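Local coordinates for shikimate dehydrogenase (NADP(+)) (Thermus thermophilus, PDB 2CY0), which catalyses the reversible NADPH-linked reduction of 3-dehydroshikimate to shikimate, a step on the chorismate route to the aromatic amino acids, at residues E41-R46 with E65-H70; R55-T60 with N85-V90. All coordinates share one frame; numbering follows the deposited sequence.

Interaction 1 of 2, residues E41-R46 with E65-H70; sequences EALPGR and EAALAH
L43, in the first turn of helix 43-53, reaches across to the A66-A67 backbone and the ring of H70. Its CB leaves the helix toward the 65-70 loop, and CG follows anti to the backbone N (chi1 -173°), which carries the branch point outward. At CG the side chain divides, and the contact is carried by CD2: with chi2 at 52°, CD1 is turned aside and CD2, anti to CA, continues the chain into the angle between A66, A67 and the imidazole. CD2 lies 3.4 Å from A66 O, a methyl resting on a backbone carbonyl. A66 CB meets the same methyl at 4.1 Å. Close by, A67 CA comes within 3.9 Å of CD2. The fourth neighbour is the H70 ring, whose CD2 is 4.2 Å from L43 CD2.

P44 meets the same ring at NE2 and CE1. Its CG lies 3.9 Å from H70 NE2, and the two side chains cross obliquely. The backbone of H70 is tied into the 3-10 turn by a hydrogen bond from H70 N to A67 O of 2.8 Å. All that meets between the segments is therefore carbon against carbon, carbonyl or imidazole. L43 and A67 are buried, whereas H70 lies at the exposed margin. L63 extends the apolar surroundings of L43, and L40 does the same for A66. A42 is the N-cap of the helix, with R46 N bonded to A42 O.

The side chain of A67 is about 6 Å from that of K64, the proton acceptor. The contact thus joins the N-terminal turn of a helix in the substrate-binding domain to the loop that follows the catalytic lysine.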
ATOM      1  N   GLU B  41       3.693 -26.322  -3.444  1.00 61.27           N
ATOM      2  CA  GLU B  41       3.198 -26.915  -2.200  1.00 65.88           C
ATOM      3  C   GLU B  41       3.228 -25.913  -1.065  1.00 64.92           C
ATOM      4  O   GLU B  41       2.301 -25.798  -0.258  1.00 65.45           O
ATOM      5  CB  GLU B  41       4.087 -28.089  -1.759  1.00 70.64           C
ATOM      6  CG  GLU B  41       3.541 -28.766  -0.463  1.00 74.38           C
ATOM      7  CD  GLU B  41       4.572 -28.861   0.641  1.00 79.38           C
ATOM      8  OE1 GLU B  41       5.752 -28.497   0.411  1.00 80.77           O
ATOM      9  OE2 GLU B  41       4.185 -29.270   1.757  1.00 82.36           O
ATOM     10  N   ALA B  42       4.357 -25.229  -1.009  1.00 62.92           N
ATOM     11  CA  ALA B  42       4.654 -24.291   0.043  1.00 61.92           C
ATOM     12  C   ALA B  42       4.165 -22.854  -0.050  1.00 59.51           C
ATOM     13  O   ALA B  42       4.529 -22.046   0.800  1.00 62.59           O
ATOM     14  CB  ALA B  42       6.153 -24.305   0.272  1.00 56.96           C
ATOM     15  N   LEU B  43       3.349 -22.515  -1.043  1.00 56.48           N
ATOM     16  CA  LEU B  43       2.875 -21.134  -1.145  1.00 54.31           C
ATOM     17  C   LEU B  43       2.132 -20.696   0.126  1.00 52.44           C
ATOM     18  O   LEU B  43       2.434 -19.642   0.687  1.00 48.74           O
ATOM     19  CB  LEU B  43       1.983 -20.958  -2.382  1.00 53.30           C
ATOM     20  CG  LEU B  43       1.529 -19.536  -2.731  1.00 49.34           C
ATOM     21  CD1 LEU B  43       2.725 -18.588  -2.789  1.00 48.91           C
ATOM     22  CD2 LEU B  43       0.808 -19.567  -4.067  1.00 52.20           C
ATOM     23  N   PRO B  44       1.159 -21.503   0.599  1.00 52.78           N
ATOM     24  CA  PRO B  44       0.376 -21.201   1.809  1.00 50.72           C
ATOM     25  C   PRO B  44       1.241 -20.849   3.018  1.00 49.29           C
ATOM     26  O   PRO B  44       1.164 -19.750   3.570  1.00 49.21           O
ATOM     27  CB  PRO B  44      -0.396 -22.493   2.050  1.00 50.23           C
ATOM     28  CG  PRO B  44      -0.658 -22.982   0.671  1.00 50.97           C
ATOM     29  CD  PRO B  44       0.659 -22.732  -0.051  1.00 49.67           C
ATOM     30  N   GLY B  45       2.053 -21.814   3.435  1.00 50.93           N
ATOM     31  CA  GLY B  45       2.916 -21.608   4.579  1.00 47.36           C
ATOM     32  C   GLY B  45       3.838 -20.429   4.371  1.00 47.55           C
ATOM     33  O   GLY B  45       4.162 -19.706   5.315  1.00 45.40           O
ATOM     34  N   ARG B  46       4.245 -20.224   3.124  1.00 43.91           N
ATOM     35  CA  ARG B  46       5.154 -19.140   2.787  1.00 43.47           C
ATOM     36  C   ARG B  46       4.480 -17.772   2.897  1.00 42.10           C
ATOM     37  O   ARG B  46       5.043 -16.836   3.467  1.00 46.69           O
ATOM     38  CB  ARG B  46       5.703 -19.354   1.372  1.00 43.02           C
ATOM     39  CG  ARG B  46       6.994 -18.604   1.090  1.00 41.02           C
ATOM     40  CD  ARG B  46       8.119 -19.032   2.031  1.00 38.79           C
ATOM     41  NE  ARG B  46       9.001 -20.055   1.465  1.00 46.21           N
ATOM     42  CZ  ARG B  46       9.000 -21.343   1.807  1.00 51.42           C
ATOM     43  NH1 ARG B  46       8.156 -21.801   2.722  1.00 54.35           N
ATOM     44  NH2 ARG B  46       9.866 -22.174   1.242  1.00 42.21           N
ATOM     45  N   GLU B  65      -0.015 -17.778 -10.364  1.00 50.62           N
ATOM     46  CA  GLU B  65      -1.451 -17.987 -10.528  1.00 49.42           C
ATOM     47  C   GLU B  65      -2.161 -18.385  -9.238  1.00 47.11           C
ATOM     48  O   GLU B  65      -3.159 -17.780  -8.857  1.00 49.48           O
ATOM     49  CB  GLU B  65      -1.724 -19.061 -11.585  1.00 54.18           C
ATOM     50  CG  GLU B  65      -1.256 -18.732 -12.993  1.00 55.83           C
ATOM     51  CD  GLU B  65       0.251 -18.721 -13.124  1.00 58.08           C
ATOM     52  OE1 GLU B  65       0.895 -19.683 -12.655  1.00 59.59           O
ATOM     53  OE2 GLU B  65       0.789 -17.755 -13.704  1.00 61.53           O
ATOM     54  N   ALA B  66      -1.640 -19.409  -8.572  1.00 49.72           N
ATOM     55  CA  ALA B  66      -2.228 -19.914  -7.338  1.00 49.87           C
ATOM     56  C   ALA B  66      -2.130 -18.950  -6.158  1.00 51.49           C
ATOM     57  O   ALA B  66      -2.483 -19.305  -5.037  1.00 50.70           O
ATOM     58  CB  ALA B  66      -1.578 -21.241  -6.970  1.00 51.72           C
ATOM     59  N   ALA B  67      -1.656 -17.736  -6.402  1.00 52.69           N
ATOM     60  CA  ALA B  67      -1.519 -16.764  -5.324  1.00 51.65           C
ATOM     61  C   ALA B  67      -2.798 -15.968  -5.085  1.00 47.12           C
ATOM     62  O   ALA B  67      -3.181 -15.718  -3.943  1.00 47.62           O
ATOM     63  CB  ALA B  67      -0.360 -15.815  -5.629  1.00 48.27           C
ATOM     64  N   LEU B  68      -3.460 -15.578  -6.167  1.00 45.95           N
ATOM     65  CA  LEU B  68      -4.674 -14.783  -6.072  1.00 51.62           C
ATOM     66  C   LEU B  68      -5.692 -15.237  -5.032  1.00 51.74           C
ATOM     67  O   LEU B  68      -6.173 -14.428  -4.240  1.00 51.69           O
ATOM     68  CB  LEU B  68      -5.333 -14.677  -7.447  1.00 51.58           C
ATOM     69  CG  LEU B  68      -4.531 -13.782  -8.398  1.00 56.61           C
ATOM     70  CD1 LEU B  68      -3.333 -14.544  -8.952  1.00 57.73           C
ATOM     71  CD2 LEU B  68      -5.424 -13.304  -9.523  1.00 58.57           C
ATOM     72  N   ALA B  69      -6.015 -16.525  -5.020  1.00 52.29           N
ATOM     73  CA  ALA B  69      -6.989 -17.045  -4.064  1.00 55.48           C
ATOM     74  C   ALA B  69      -6.561 -16.843  -2.606  1.00 57.26           C
ATOM     75  O   ALA B  69      -7.406 -16.743  -1.715  1.00 58.16           O
ATOM     76  CB  ALA B  69      -7.243 -18.528  -4.334  1.00 56.83           C
ATOM     77  N   HIS B  70      -5.255 -16.769  -2.367  1.00 53.78           N
ATOM     78  CA  HIS B  70      -4.731 -16.596  -1.014  1.00 51.66           C
ATOM     79  C   HIS B  70      -4.600 -15.148  -0.538  1.00 50.32           C
ATOM     80  O   HIS B  70      -4.344 -14.907   0.643  1.00 52.54           O
ATOM     81  CB  HIS B  70      -3.358 -17.266  -0.891  1.00 51.98           C
ATOM     82  CG  HIS B  70      -3.391 -18.757  -0.998  1.00 56.10           C
ATOM     83  ND1 HIS B  70      -4.116 -19.552  -0.130  1.00 53.37           N
ATOM     84  CD2 HIS B  70      -2.776 -19.609  -1.852  1.00 52.88           C
ATOM     85  CE1 HIS B  70      -3.944 -20.819  -0.448  1.00 56.13           C
ATOM     86  NE2 HIS B  70      -3.133 -20.883  -1.491  1.00 54.42           N
TER

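Interaction 2 of 2, residues R55-T60 with N85-V90; sequences RGVNLT and NTVLQV
V57 and V87 form the hydrogen-bonded pair at the middle of two antiparallel strands, with V57 N to V87 O at 2.9 Å and V87 N to V57 O at 2.8 Å. The second bond is the straighter, 174° at the hydrogen. Toward one end of the ladder Q89 N donates to R55 O; at the other L59 N donates to N85 O over 2.7 Å, approaching from above the carbonyl plane.

N85 O has a second donor, N58 ND2, at 3.1 Å. The two N-H groups come from opposite faces of the carbonyl plane, while N85 O lies nearly in the amide plane of N58. OD1 of N58 is bonded to Y33 OH, so both ends of the amide are held. These strands are neighbours in the mixed sheet of the substrate-binding domain, and N85 and T86 together form a classic beta bulge opposite F97, on the adjoining strand. N85 binds shikimate, and its ND2 is also bonded to T99 OG1. T60, at the end of the partner segment, also binds shikimate.

Among the apolar contacts, V57 CG2 lies 3.7 Å from V87 CB, the side chains running side by side. V87 CG2 in turn meets L59 CD1 at 3.8 Å. The R55 chain bends at chi2 (64°), which brings its guanidinium alongside L88, whose CD1 covers one face, 3.9 Å from NE.

Water joins the R55 end: one molecule, in the guanidinium plane, accepts from NH1 and donates to Q89 O. R55 NE binds W243 O, and NH2 binds L242 O of the second subunit.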
ATOM      1  N   ARG B  55       7.737  -6.887   4.066  1.00 26.68           N
ATOM      2  CA  ARG B  55       6.984  -5.723   3.628  1.00 24.91           C
ATOM      3  C   ARG B  55       6.353  -6.060   2.277  1.00 27.15           C
ATOM      4  O   ARG B  55       5.244  -5.626   1.968  1.00 29.56           O
ATOM      5  CB  ARG B  55       7.919  -4.515   3.489  1.00 26.03           C
ATOM      6  CG  ARG B  55       7.297  -3.310   2.796  1.00 27.18           C
ATOM      7  CD  ARG B  55       6.129  -2.713   3.585  1.00 27.32           C
ATOM      8  NE  ARG B  55       5.606  -1.518   2.924  1.00 19.88           N
ATOM      9  CZ  ARG B  55       4.659  -0.731   3.423  1.00 24.97           C
ATOM     10  NH1 ARG B  55       4.114  -1.002   4.604  1.00 22.97           N
ATOM     11  NH2 ARG B  55       4.263   0.338   2.743  1.00 22.43           N
ATOM     12  N   GLY B  56       7.071  -6.842   1.478  1.00 23.88           N
ATOM     13  CA  GLY B  56       6.561  -7.216   0.171  1.00 25.12           C
ATOM     14  C   GLY B  56       7.415  -8.274  -0.499  1.00 25.74           C
ATOM     15  O   GLY B  56       8.545  -8.537  -0.081  1.00 28.90           O
ATOM     16  N   VAL B  57       6.877  -8.901  -1.536  1.00 28.49           N
ATOM     17  CA  VAL B  57       7.623  -9.927  -2.248  1.00 27.26           C
ATOM     18  C   VAL B  57       7.236  -9.980  -3.712  1.00 29.53           C
ATOM     19  O   VAL B  57       6.152  -9.540  -4.096  1.00 26.93           O
ATOM     20  CB  VAL B  57       7.392 -11.343  -1.649  1.00 28.96           C
ATOM     21  CG1 VAL B  57       7.865 -11.393  -0.204  1.00 26.62           C
ATOM     22  CG2 VAL B  57       5.926 -11.714  -1.743  1.00 23.70           C
ATOM     23  N   ASN B  58       8.147 -10.499  -4.528  1.00 25.24           N
ATOM     24  CA  ASN B  58       7.880 -10.678  -5.943  1.00 26.05           C
ATOM     25  C   ASN B  58       7.541 -12.155  -6.104  1.00 25.65           C
ATOM     26  O   ASN B  58       8.047 -12.993  -5.362  1.00 27.86           O
ATOM     27  CB  ASN B  58       9.109 -10.345  -6.793  1.00 22.08           C
ATOM     28  CG  ASN B  58       9.254  -8.865  -7.042  1.00 25.70           C
ATOM     29  OD1 ASN B  58      10.343  -8.310  -6.917  1.00 28.21           O
ATOM     30  ND2 ASN B  58       8.157  -8.213  -7.380  1.00 24.56           N
ATOM     31  N   LEU B  59       6.665 -12.469  -7.047  1.00 25.63           N
ATOM     32  CA  LEU B  59       6.303 -13.855  -7.282  1.00 29.87           C
ATOM     33  C   LEU B  59       6.722 -14.225  -8.691  1.00 28.83           C
ATOM     34  O   LEU B  59       6.490 -13.467  -9.627  1.00 23.51           O
ATOM     35  CB  LEU B  59       4.796 -14.061  -7.133  1.00 28.74           C
ATOM     36  CG  LEU B  59       4.151 -13.793  -5.769  1.00 24.83           C
ATOM     37  CD1 LEU B  59       2.687 -14.169  -5.854  1.00 30.25           C
ATOM     38  CD2 LEU B  59       4.849 -14.590  -4.671  1.00 23.86           C
ATOM     39  N   THR B  60       7.354 -15.386  -8.824  1.00 38.37           N
ATOM     40  CA  THR B  60       7.795 -15.895 -10.120  1.00 33.77           C
ATOM     41  C   THR B  60       7.246 -17.325 -10.200  1.00 36.66           C
ATOM     42  O   THR B  60       6.728 -17.830  -9.208  1.00 36.79           O
ATOM     43  CB  THR B  60       9.329 -15.915 -10.211  1.00 39.29           C
ATOM     44  OG1 THR B  60       9.721 -16.166 -11.565  1.00 48.72           O
ATOM     45  CG2 THR B  60       9.904 -16.998  -9.313  1.00 39.54           C
ATOM     46  N   ASN B  85       2.632 -10.798  -9.639  1.00 30.61           N
ATOM     47  CA  ASN B  85       4.090 -10.844  -9.535  1.00 30.96           C
ATOM     48  C   ASN B  85       4.568 -10.007  -8.354  1.00 28.03           C
ATOM     49  O   ASN B  85       5.723 -10.103  -7.936  1.00 29.86           O
ATOM     50  CB  ASN B  85       4.728 -10.301 -10.815  1.00 32.57           C
ATOM     51  CG  ASN B  85       4.759  -8.780 -10.854  1.00 31.75           C
ATOM     52  OD1 ASN B  85       3.792  -8.115 -10.483  1.00 33.47           O
ATOM     53  ND2 ASN B  85       5.878  -8.223 -11.310  1.00 37.65           N
ATOM     54  N   THR B  86       3.671  -9.190  -7.812  1.00 26.30           N
ATOM     55  CA  THR B  86       4.024  -8.326  -6.697  1.00 26.54           C
ATOM     56  C   THR B  86       3.000  -8.335  -5.572  1.00 21.61           C
ATOM     57  O   THR B  86       1.827  -8.025  -5.773  1.00 28.44           O
ATOM     58  CB  THR B  86       4.231  -6.884  -7.186  1.00 26.15           C
ATOM     59  OG1 THR B  86       5.192  -6.883  -8.252  1.00 26.50           O
ATOM     60  CG2 THR B  86       4.732  -6.003  -6.050  1.00 25.91           C
ATOM     61  N   VAL B  87       3.467  -8.691  -4.379  1.00 26.56           N
ATOM     62  CA  VAL B  87       2.621  -8.745  -3.198  1.00 27.77           C
ATOM     63  C   VAL B  87       3.100  -7.730  -2.166  1.00 23.78           C
ATOM     64  O   VAL B  87       4.294  -7.639  -1.883  1.00 25.21           O
ATOM     65  CB  VAL B  87       2.646 -10.155  -2.560  1.00 33.43           C
ATOM     66  CG1 VAL B  87       1.775 -10.183  -1.311  1.00 31.16           C
ATOM     67  CG2 VAL B  87       2.162 -11.190  -3.566  1.00 31.35           C
ATOM     68  N   LEU B  88       2.152  -6.969  -1.620  1.00 24.65           N
ATOM     69  CA  LEU B  88       2.412  -5.949  -0.605  1.00 29.08           C
ATOM     70  C   LEU B  88       1.774  -6.372   0.716  1.00 25.93           C
ATOM     71  O   LEU B  88       0.619  -6.800   0.735  1.00 29.74           O
ATOM     72  CB  LEU B  88       1.805  -4.608  -1.040  1.00 22.41           C
ATOM     73  CG  LEU B  88       1.639  -3.544   0.050  1.00 22.87           C
ATOM     74  CD1 LEU B  88       3.000  -3.113   0.575  1.00 22.44           C
ATOM     75  CD2 LEU B  88       0.893  -2.347  -0.523  1.00 22.40           C
ATOM     76  N   GLN B  89       2.518  -6.239   1.814  1.00 25.03           N
ATOM     77  CA  GLN B  89       2.012  -6.601   3.139  1.00 27.71           C
ATOM     78  C   GLN B  89       1.854  -5.376   4.032  1.00 24.62           C
ATOM     79  O   GLN B  89       2.810  -4.648   4.290  1.00 23.14           O
ATOM     80  CB  GLN B  89       2.945  -7.610   3.813  1.00 27.58           C
ATOM     81  CG  GLN B  89       2.486  -8.074   5.199  1.00 30.00           C
ATOM     82  CD  GLN B  89       2.804  -7.078   6.298  1.00 31.14           C
ATOM     83  OE1 GLN B  89       1.909  -6.452   6.871  1.00 27.80           O
ATOM     84  NE2 GLN B  89       4.087  -6.923   6.595  1.00 25.13           N
ATOM     85  N   VAL B  90       0.633  -5.171   4.506  1.00 26.45           N
ATOM     86  CA  VAL B  90       0.306  -4.043   5.354  1.00 25.75           C
ATOM     87  C   VAL B  90      -0.668  -4.513   6.421  1.00 23.42           C
ATOM     88  O   VAL B  90      -1.720  -5.054   6.103  1.00 25.70           O
ATOM     89  CB  VAL B  90      -0.358  -2.932   4.531  1.00 29.91           C
ATOM     90  CG1 VAL B  90      -0.989  -1.959   5.440  1.00 39.32           C
ATOM     91  CG2 VAL B  90       0.663  -2.238   3.655  1.00 32.14           C
TER
HETATM   92  O   HOH W   1       4.146  -3.388   6.299  1.00 19.66           O

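From the N terminus, the chain passes through 41-46, 55-60, 65-70 and 85-90, so the two contacts cross: each loop takes in one segment of the other. Helix 43-53 leads directly into strand 56-59, completing a beta-alpha-beta crossover from strand 31-37 that passes strand 2-8. Interaction 1 closes its loop by bringing the segment beyond K64 back to the start of that helix. Interaction 2 closes an overlapping loop by laying strand 86-90 against strand 56-59. The two meet where A67 CB packs on L59 CD1 at 3.5 Å. Helix, the loop after K64 and sheet of the substrate-binding domain are thereby tied together, with shikimate-binding T60 and N85 at the neighbouring ends of strands 56-59 and 86-90.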